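Local coordinates for amine oxidase (Emericella nidulans, PDB 3PGB), which is a copper- and topaquinone-containing amine oxidase that probably catalyses the oxidative deamination of primary amines, at residues Q374-E379 / G496-E501. Sequence-based numbering, arbitrary orientation.
Sequences QRVLYE and GTIGVE
Ile498 meets Val376 and Leu377 between two layers of the beta-sandwich that forms the copper amine oxidase enzyme domain. Two measures exclude strand pairing here: the closest CA atoms, of Val376 and Ile498, are 10.2 Å apart, and no hydrogen bond joins 374-379 to 496-501. Strand 374-389 pairs with 363-371 and 532-542, whereas 498-504 pairs with 486-492 and 714-722.

Between 374-379 and 496-501 the contacts are all apolar and pass through one methyl, CD1 of Ile498. Its reach comes from an extended branch: CG1 stands anti to the carbonyl carbon (chi1 -61°) and CD1 then turns away from CA (chi2 150°). Leu377 comes to it tip to tip, with CD1 3.8 Å from Ile498 CD1. Val376 runs alongside Ile498 with the reverse heading, and its CG2 is also 3.8 Å from Ile498 CD1. The contact is small, 86 Å² in all, but its three residues are buried, and Phe719 of strand 714-722 touches both Leu377 and Ile498.

A calcium site adjoins 374-379: Val376 is backbone hydrogen-bonded to Asp543 and Tyr378 to Asp541, both calcium-binding residues, while Leu377, whose side chain is about 8 Å from the calcium ion, also packs on Phe542. Val376 CG2 also lies 3.7 Å from Leu377 CD1, so these two methyls and Ile498 CD1 form a nearly equilateral triangle.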
loop_
_atom_site.group_PDB
_atom_site.type_symbol
_atom_site.label_atom_id
_atom_site.label_comp_id
_atom_site.label_asym_id
_atom_site.label_seq_id
_atom_site.Cartn_x
_atom_site.Cartn_y
_atom_site.Cartn_z
ATOM N N GLN A 374 15.041 16.248 17.209
ATOM C CA GLN A 374 15.017 17.304 16.196
ATOM C C GLN A 374 13.653 17.326 15.487
ATOM O O GLN A 374 13.119 16.281 15.120
ATOM C CB GLN A 374 16.157 17.066 15.198
ATOM C CG GLN A 374 16.201 18.014 14.010
ATOM C CD GLN A 374 16.356 19.465 14.431
ATOM O OE1 GLN A 374 17.276 19.809 15.181
ATOM N NE2 GLN A 374 15.450 20.324 13.956
ATOM N N ARG A 375 13.093 18.518 15.305
ATOM C CA ARG A 375 11.789 18.664 14.666
ATOM C C ARG A 375 11.877 18.325 13.174
ATOM O O ARG A 375 12.824 18.728 12.500
ATOM C CB ARG A 375 11.253 20.092 14.840
ATOM C CG ARG A 375 9.866 20.293 14.226
ATOM C CD ARG A 375 9.288 21.678 14.490
ATOM N NE ARG A 375 9.275 21.997 15.921
ATOM C CZ ARG A 375 9.954 22.986 16.506
ATOM N NH1 ARG A 375 10.712 23.822 15.806
ATOM N NH2 ARG A 375 9.858 23.148 17.817
ATOM N N VAL A 376 10.894 17.573 12.678
ATOM C CA VAL A 376 10.752 17.328 11.239
ATOM C C VAL A 376 9.451 17.926 10.695
ATOM O O VAL A 376 9.401 18.327 9.540
ATOM C CB VAL A 376 10.853 15.825 10.882
ATOM C CG1 VAL A 376 11.791 15.108 11.847
ATOM C CG2 VAL A 376 9.490 15.174 10.858
ATOM N N LEU A 377 8.414 17.987 11.529
ATOM C CA LEU A 377 7.134 18.592 11.158
ATOM C C LEU A 377 6.581 19.432 12.307
ATOM O O LEU A 377 6.376 18.928 13.413
ATOM C CB LEU A 377 6.120 17.504 10.798
ATOM C CG LEU A 377 6.348 16.691 9.513
ATOM C CD1 LEU A 377 6.018 15.222 9.720
ATOM C CD2 LEU A 377 5.540 17.263 8.357
ATOM N N TYR A 378 6.353 20.717 12.051
ATOM C CA TYR A 378 5.695 21.583 13.028
ATOM C C TYR A 378 4.232 21.181 13.189
ATOM O O TYR A 378 3.690 21.243 14.288
ATOM C CB TYR A 378 5.793 23.068 12.625
ATOM C CG TYR A 378 4.944 23.983 13.490
ATOM C CD1 TYR A 378 5.369 24.367 14.758
ATOM C CD2 TYR A 378 3.708 24.438 13.050
ATOM C CE1 TYR A 378 4.592 25.191 15.558
ATOM C CE2 TYR A 378 2.922 25.259 13.845
ATOM C CZ TYR A 378 3.369 25.630 15.097
ATOM O OH TYR A 378 2.584 26.444 15.885
ATOM N N GLU A 379 3.607 20.773 12.088
ATOM C CA GLU A 379 2.178 20.487 12.056
ATOM C C GLU A 379 1.844 19.460 10.967
ATOM O O GLU A 379 2.346 19.553 9.846
ATOM C CB GLU A 379 1.389 21.780 11.813
ATOM C CG GLU A 379 -0.135 21.591 11.819
ATOM C CD GLU A 379 -0.906 22.844 11.423
ATOM O OE1 GLU A 379 -2.148 22.821 11.548
ATOM O OE2 GLU A 379 -0.284 23.843 10.979
ATOM N N GLY A 496 12.398 5.439 10.855
ATOM C CA GLY A 496 12.155 6.872 10.810
ATOM C C GLY A 496 10.991 7.268 9.927
ATOM O O GLY A 496 10.721 8.451 9.756
ATOM N N THR A 497 10.286 6.284 9.381
ATOM C CA THR A 497 9.207 6.548 8.441
ATOM C C THR A 497 7.913 6.920 9.170
ATOM O O THR A 497 7.462 6.205 10.065
ATOM C CB THR A 497 8.969 5.334 7.527
ATOM O OG1 THR A 497 10.152 5.081 6.747
ATOM C CG2 THR A 497 7.791 5.576 6.598
ATOM N N ILE A 498 7.337 8.053 8.784
ATOM C CA ILE A 498 6.050 8.513 9.294
ATOM C C ILE A 498 5.029 8.208 8.228
ATOM O O ILE A 498 5.265 8.505 7.060
ATOM C CB ILE A 498 6.046 10.040 9.520
ATOM C CG1 ILE A 498 7.112 10.441 10.553
ATOM C CG2 ILE A 498 4.648 10.517 9.941
ATOM C CD1 ILE A 498 7.682 11.828 10.342
ATOM N N GLY A 499 3.897 7.626 8.611
ATOM C CA GLY A 499 2.846 7.284 7.651
ATOM C C GLY A 499 1.541 7.975 7.984
ATOM O O GLY A 499 1.165 8.070 9.155
ATOM N N VAL A 500 0.855 8.471 6.958
ATOM C CA VAL A 500 -0.495 9.003 7.114
ATOM C C VAL A 500 -1.432 8.207 6.210
ATOM O O VAL A 500 -1.235 8.164 5.001
ATOM C CB VAL A 500 -0.563 10.501 6.760
ATOM C CG1 VAL A 500 -1.946 11.066 7.086
ATOM C CG2 VAL A 500 0.529 11.277 7.500
ATOM N N GLU A 501 -2.437 7.568 6.807
ATOM C CA GLU A 501 -3.374 6.715 6.076
ATOM C C GLU A 501 -4.826 7.073 6.342
ATOM O O GLU A 501 -5.179 7.564 7.417
ATOM C CB GLU A 501 -3.202 5.256 6.491
ATOM C CG GLU A 501 -1.954 4.579 5.982
ATOM C CD GLU A 501 -1.832 3.156 6.503
ATOM O OE1 GLU A 501 -2.862 2.437 6.551
ATOM O OE2 GLU A 501 -0.706 2.759 6.872
#